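Local structure of methyl-coenzyme M reductase I beta subunit (Methanosarcina barkeri, 1E6Y) at residues Lys87-Asp92 with Ile110-Ser115; Gly276-Asp281 with Pro297-Cys302. The protein serves as the beta subunit of methyl-coenzyme M reductase, the nickel enzyme that makes methane from methyl-coenzyme M and coenzyme B in the last step of methanogenesis. All coordinates share one frame; numbering follows the deposited sequence.

Contact 1 of 2, residues Lys87-Asp92 with Ile110-Ser115; sequences KLVQVD and IQSPKS
Ile110, near the end of strand 107-111, meets the last turn of helix 78-89 through methyl groups: its CG2 lies 3.8 Å from CG2 of Val89, the two side chains crossing obliquely. CB of Gln111 points away from residues 87-92, and its amide is bound by Asn98 and Ser41. At Ser112 the other branch of Val89 takes over; CG1, anti to the backbone N (chi1 174°), packs 3.7 Å from Ser112 OG. Pro113 then touches both valines along one edge of its ring. Its CD sits 3.5 Å from the carbonyl O of Val89, an oxygen hydrogen-bonded by Arg116, and 3.9 Å from Val89 CG1, while its CG lies 3.7 Å from Val91 CG2, the ring and that side chain standing at about a right angle. Replacing Pro113 with a glycine would probably open a gap beside Val89 and Val91 and leave the backbone freer to turn here. Ser115, in the first turn of helix 114-118, presses OG to 3.3 Å from Val91 CG2 and donates to a water, which in turn donates to Asp92 OD2; no direct hydrogen bond joins the segments. On the far side, Val91 O accepts a bond from Arg27 of the second beta subunit. The arrangement is a helix C-terminus packed against a strand-to-helix turn, where an inner strand of the antiparallel four-stranded sheet runs out into helix 114-118.

Contact 2 of 2, residues Gly276-Asp281 with Pro297-Cys302; sequences GIISVD and PKWNAC
Ile277 and Ile278, where the chain enters strand 278-283, carry the whole contact with helix 296-318, and no hydrogen bond crosses it. The tight part rests on three close approaches of the two isoleucines. Ile278 places CG2 3.5 Å from CE3 of Trp299 and 3.9 Å from its CD2, approaching the six-membered ring obliquely. The indole is swung out from the helix with CG anti to the backbone N (chi1 167°), and its NE1 is hydrogen-bonded to the carbonyl of Pro342, which helps to fix the ring's rotation. Ile277 spreads its two branches along the helix: CG2 rests 3.7 Å from the backbone N of Trp299, whereas the longer arm brings CD1 to 3.5 Å from Cys302 SG, almost one turn further on. That arm is extended (chi2 167°), which carries its end methyl to the sulfur.

Towards Lys298 the packing is looser. Its CB lies 4.1 Å from Ile277 CG2 and its CD 4.2 Å from Ile277 CD1, a loose flank along the isoleucine. Ile277, Lys298 and Cys302 are all partly exposed, in contrast to the buried Ile278 and Trp299. Just before the isoleucines, Gly276 closes helix 261-274 in a Schellman motif with positive phi. Strand 278-283 pairs antiparallel with 289-293, and this hairpin leads back into helix 296-318; Ala272 of helix 261-274 and Leu341 of a loop both touch Ile278 and Trp299, enclosing the inner side of the contact.

How the contacts relate
Contact 1 lies in the N-terminal domain and contact 2 in the C-terminal one, on opposite sides of the chain's centre, with their own centres about 48 Å apart and no atoms touching. They share no helix or strand. Contact 1 is the more buried, although one end turns polar, with a water link and a second beta subunit nearby. Contact 2 is only partly buried and grades from an aromatic interior to a lysine at its more exposed margin; its neighbouring chain is the gamma subunit, whose Arg234 forms a salt bridge with Asp281. Branched aliphatic side chains dominate both, joined by proline in the first and by tryptophan and cysteine in the second.

Contact 1 of 2, residues Lys87-Asp92 with Ile110-Ser115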
loop_
_atom_site.group_PDB
_atom_site.type_symbol
_atom_site.label_atom_id
_atom_site.label_comp_id
_atom_site.label_asym_id
_atom_site.label_seq_id
_atom_site.Cartn_x
_atom_site.Cartn_y
_atom_site.Cartn_z
ATOM N N LYS E 87 23.228 13.391 26.218
ATOM C CA LYS E 87 24.592 13.289 25.699
ATOM C C LYS E 87 24.635 12.636 24.318
ATOM O O LYS E 87 25.457 13.001 23.476
ATOM C CB LYS E 87 25.478 12.495 26.663
ATOM C CG LYS E 87 25.829 13.229 27.949
ATOM C CD LYS E 87 26.699 12.365 28.850
ATOM C CE LYS E 87 26.888 13.006 30.215
ATOM N NZ LYS E 87 27.656 12.126 31.141
ATOM N N LEU E 88 23.743 11.677 24.093
ATOM C CA LEU E 88 23.686 10.947 22.829
ATOM C C LEU E 88 22.880 11.682 21.761
ATOM O O LEU E 88 23.166 11.565 20.570
ATOM C CB LEU E 88 23.091 9.557 23.056
ATOM C CG LEU E 88 23.947 8.604 23.891
ATOM C CD1 LEU E 88 23.136 7.387 24.275
ATOM C CD2 LEU E 88 25.184 8.204 23.104
ATOM N N VAL E 89 21.855 12.414 22.192
ATOM C CA VAL E 89 21.004 13.168 21.276
ATOM C C VAL E 89 21.672 14.457 20.795
ATOM O O VAL E 89 21.519 14.840 19.632
ATOM C CB VAL E 89 19.641 13.513 21.935
ATOM C CG1 VAL E 89 18.829 14.432 21.030
ATOM C CG2 VAL E 89 18.861 12.242 22.211
ATOM N N GLN E 90 22.431 15.109 21.675
ATOM C CA GLN E 90 23.064 16.387 21.349
ATOM C C GLN E 90 24.116 16.237 20.251
ATOM O O GLN E 90 24.639 15.146 20.026
ATOM C CB GLN E 90 23.696 17.011 22.602
ATOM C CG GLN E 90 24.985 16.352 23.060
ATOM C CD GLN E 90 25.712 17.164 24.115
ATOM O OE1 GLN E 90 25.126 18.029 24.769
ATOM N NE2 GLN E 90 26.997 16.884 24.291
ATOM N N VAL E 91 24.344 17.323 19.518
ATOM C CA VAL E 91 25.313 17.350 18.430
ATOM C C VAL E 91 26.534 18.183 18.814
ATOM O O VAL E 91 27.668 17.758 18.604
ATOM C CB VAL E 91 24.674 17.917 17.130
ATOM C CG1 VAL E 91 25.746 18.209 16.094
ATOM C CG2 VAL E 91 23.644 16.938 16.564
ATOM N N ASP E 92 26.289 19.369 19.349
ATOM C CA ASP E 92 27.356 20.227 19.868
ATOM C C ASP E 92 27.118 20.450 21.354
ATOM O O ASP E 92 25.976 20.534 21.798
ATOM C CB ASP E 92 27.377 21.586 19.143
ATOM C CG ASP E 92 27.290 21.451 17.633
ATOM O OD1 ASP E 92 28.135 20.752 17.039
ATOM O OD2 ASP E 92 26.344 22.019 17.047
ATOM N N ILE E 110 12.163 14.403 24.700
ATOM C CA ILE E 110 13.442 14.451 24.001
ATOM C C ILE E 110 13.342 15.399 22.821
ATOM O O ILE E 110 12.656 15.113 21.838
ATOM C CB ILE E 110 13.873 13.057 23.485
ATOM C CG1 ILE E 110 13.911 12.053 24.640
ATOM C CG2 ILE E 110 15.253 13.148 22.824
ATOM C CD1 ILE E 110 14.299 10.658 24.215
ATOM N N GLN E 111 13.960 16.566 22.960
ATOM C CA GLN E 111 14.038 17.527 21.871
ATOM C C GLN E 111 15.434 17.490 21.266
ATOM O O GLN E 111 16.417 17.826 21.932
ATOM C CB GLN E 111 13.723 18.938 22.376
ATOM C CG GLN E 111 12.456 19.015 23.207
ATOM C CD GLN E 111 11.982 20.434 23.416
ATOM O OE1 GLN E 111 12.478 21.143 24.290
ATOM N NE2 GLN E 111 11.005 20.855 22.621
ATOM N N SER E 112 15.523 16.963 20.049
ATOM C CA SER E 112 16.771 16.969 19.295
ATOM C C SER E 112 17.194 18.410 19.036
ATOM O O SER E 112 16.350 19.302 18.935
ATOM C CB SER E 112 16.587 16.242 17.959
ATOM O OG SER E 112 16.604 14.838 18.134
ATOM N N PRO E 113 18.508 18.653 18.904
ATOM C CA PRO E 113 18.975 19.962 18.437
ATOM C C PRO E 113 18.455 20.267 17.035
ATOM O O PRO E 113 18.251 19.353 16.234
ATOM C CB PRO E 113 20.495 19.823 18.457
ATOM C CG PRO E 113 20.731 18.354 18.271
ATOM C CD PRO E 113 19.615 17.685 19.022
ATOM N N LYS E 114 18.244 21.547 16.746
ATOM C CA LYS E 114 17.771 21.983 15.433
ATOM C C LYS E 114 18.641 21.461 14.297
ATOM O O LYS E 114 18.150 21.214 13.199
ATOM C CB LYS E 114 17.706 23.513 15.367
ATOM C CG LYS E 114 16.455 24.086 15.993
ATOM C CD LYS E 114 16.513 25.598 16.129
ATOM C CE LYS E 114 15.185 26.127 16.662
ATOM N NZ LYS E 114 15.249 27.532 17.156
ATOM N N SER E 115 19.918 21.234 14.589
ATOM C CA SER E 115 20.862 20.737 13.596
ATOM C C SER E 115 20.441 19.406 12.963
ATOM O O SER E 115 20.727 19.167 11.789
ATOM C CB SER E 115 22.260 20.597 14.212
ATOM O OG SER E 115 22.253 19.706 15.313
HETATM O O HOH W 1 23.634 21.155 17.402
#

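Contact 2 of 2, residues Gly276-Asp281 with Pro297-Cys302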
loop_
_atom_site.group_PDB
_atom_site.type_symbol
_atom_site.label_atom_id
_atom_site.label_comp_id
_atom_site.label_asym_id
_atom_site.label_seq_id
_atom_site.Cartn_x
_atom_site.Cartn_y
_atom_site.Cartn_z
ATOM N N GLY E 276 -18.840 46.560 5.534
ATOM C CA GLY E 276 -18.849 46.807 4.102
ATOM C C GLY E 276 -18.289 45.659 3.279
ATOM O O GLY E 276 -18.025 45.815 2.087
ATOM N N ILE E 277 -18.130 44.498 3.907
ATOM C CA ILE E 277 -17.568 43.328 3.236
ATOM C C ILE E 277 -18.582 42.700 2.278
ATOM O O ILE E 277 -18.204 42.165 1.234
ATOM C CB ILE E 277 -17.094 42.272 4.267
ATOM C CG1 ILE E 277 -15.969 42.858 5.124
ATOM C CG2 ILE E 277 -16.602 41.014 3.557
ATOM C CD1 ILE E 277 -15.643 42.035 6.348
ATOM N N ILE E 278 -19.863 42.766 2.637
ATOM C CA ILE E 278 -20.938 42.340 1.742
ATOM C C ILE E 278 -22.018 43.413 1.604
ATOM O O ILE E 278 -22.227 44.222 2.511
ATOM C CB ILE E 278 -21.601 41.011 2.213
ATOM C CG1 ILE E 278 -22.327 41.211 3.548
ATOM C CG2 ILE E 278 -20.548 39.923 2.338
ATOM C CD1 ILE E 278 -23.188 40.032 3.965
ATOM N N SER E 279 -22.670 43.433 0.444
ATOM C CA SER E 279 -23.740 44.384 0.155
ATOM C C SER E 279 -24.877 43.653 -0.541
ATOM O O SER E 279 -24.661 42.611 -1.160
ATOM C CB SER E 279 -23.230 45.501 -0.763
ATOM O OG SER E 279 -22.199 46.249 -0.147
ATOM N N VAL E 280 -26.081 44.213 -0.461
ATOM C CA VAL E 280 -27.197 43.717 -1.260
ATOM C C VAL E 280 -26.871 43.925 -2.736
ATOM O O VAL E 280 -26.411 44.999 -3.132
ATOM C CB VAL E 280 -28.520 44.447 -0.918
ATOM C CG1 VAL E 280 -29.636 43.989 -1.855
ATOM C CG2 VAL E 280 -28.908 44.173 0.523
ATOM N N ASP E 281 -26.964 42.843 -3.504
ATOM C CA ASP E 281 -26.702 42.867 -4.941
ATOM C C ASP E 281 -28.007 43.080 -5.703
ATOM O O ASP E 281 -28.103 43.952 -6.568
ATOM C CB ASP E 281 -26.050 41.546 -5.370
ATOM C CG ASP E 281 -25.639 41.531 -6.835
ATOM O OD1 ASP E 281 -25.659 40.439 -7.443
ATOM O OD2 ASP E 281 -25.262 42.594 -7.372
ATOM N N PRO E 297 -12.072 37.072 -0.500
ATOM C CA PRO E 297 -11.265 36.428 0.547
ATOM C C PRO E 297 -11.619 36.880 1.969
ATOM O O PRO E 297 -11.568 36.082 2.903
ATOM C CB PRO E 297 -9.830 36.800 0.170
ATOM C CG PRO E 297 -9.885 37.030 -1.309
ATOM C CD PRO E 297 -11.220 37.695 -1.529
ATOM N N LYS E 298 -12.022 38.139 2.125
ATOM C CA LYS E 298 -12.442 38.639 3.433
ATOM C C LYS E 298 -13.766 38.038 3.887
ATOM O O LYS E 298 -13.941 37.727 5.063
ATOM C CB LYS E 298 -12.558 40.161 3.415
ATOM C CG LYS E 298 -11.381 40.863 4.049
ATOM C CD LYS E 298 -11.799 42.206 4.603
ATOM C CE LYS E 298 -10.646 42.878 5.294
ATOM N NZ LYS E 298 -10.728 44.349 5.125
ATOM N N TRP E 299 -14.710 37.910 2.958
ATOM C CA TRP E 299 -15.974 37.244 3.251
ATOM C C TRP E 299 -15.717 35.803 3.682
ATOM O O TRP E 299 -16.315 35.318 4.642
ATOM C CB TRP E 299 -16.898 37.262 2.026
ATOM C CG TRP E 299 -18.067 36.328 2.165
ATOM C CD1 TRP E 299 -18.314 35.208 1.421
ATOM C CD2 TRP E 299 -19.081 36.371 3.175
ATOM N NE1 TRP E 299 -19.413 34.546 1.912
ATOM C CE2 TRP E 299 -19.906 35.238 2.988
ATOM C CE3 TRP E 299 -19.372 37.254 4.226
ATOM C CZ2 TRP E 299 -21.004 34.964 3.812
ATOM C CZ3 TRP E 299 -20.465 36.980 5.047
ATOM C CH2 TRP E 299 -21.267 35.843 4.832
ATOM N N ASN E 300 -14.823 35.129 2.966
ATOM C CA ASN E 300 -14.433 33.771 3.321
ATOM C C ASN E 300 -13.888 33.700 4.746
ATOM O O ASN E 300 -14.235 32.790 5.501
ATOM C CB ASN E 300 -13.388 33.241 2.338
ATOM C CG ASN E 300 -13.040 31.795 2.596
ATOM O OD1 ASN E 300 -13.858 30.905 2.368
ATOM N ND2 ASN E 300 -11.864 31.557 3.164
ATOM N N ALA E 301 -13.078 34.686 5.124
ATOM C CA ALA E 301 -12.564 34.782 6.490
ATOM C C ALA E 301 -13.690 35.014 7.504
ATOM O O ALA E 301 -13.672 34.445 8.597
ATOM C CB ALA E 301 -11.531 35.896 6.584
ATOM N N CYS E 302 -14.684 35.819 7.123
ATOM C CA CYS E 302 -15.880 36.025 7.939
ATOM C C CYS E 302 -16.622 34.711 8.168
ATOM O O CYS E 302 -17.036 34.412 9.286
ATOM C CB CYS E 302 -16.828 37.021 7.265
ATOM S SG CYS E 302 -16.285 38.737 7.306
#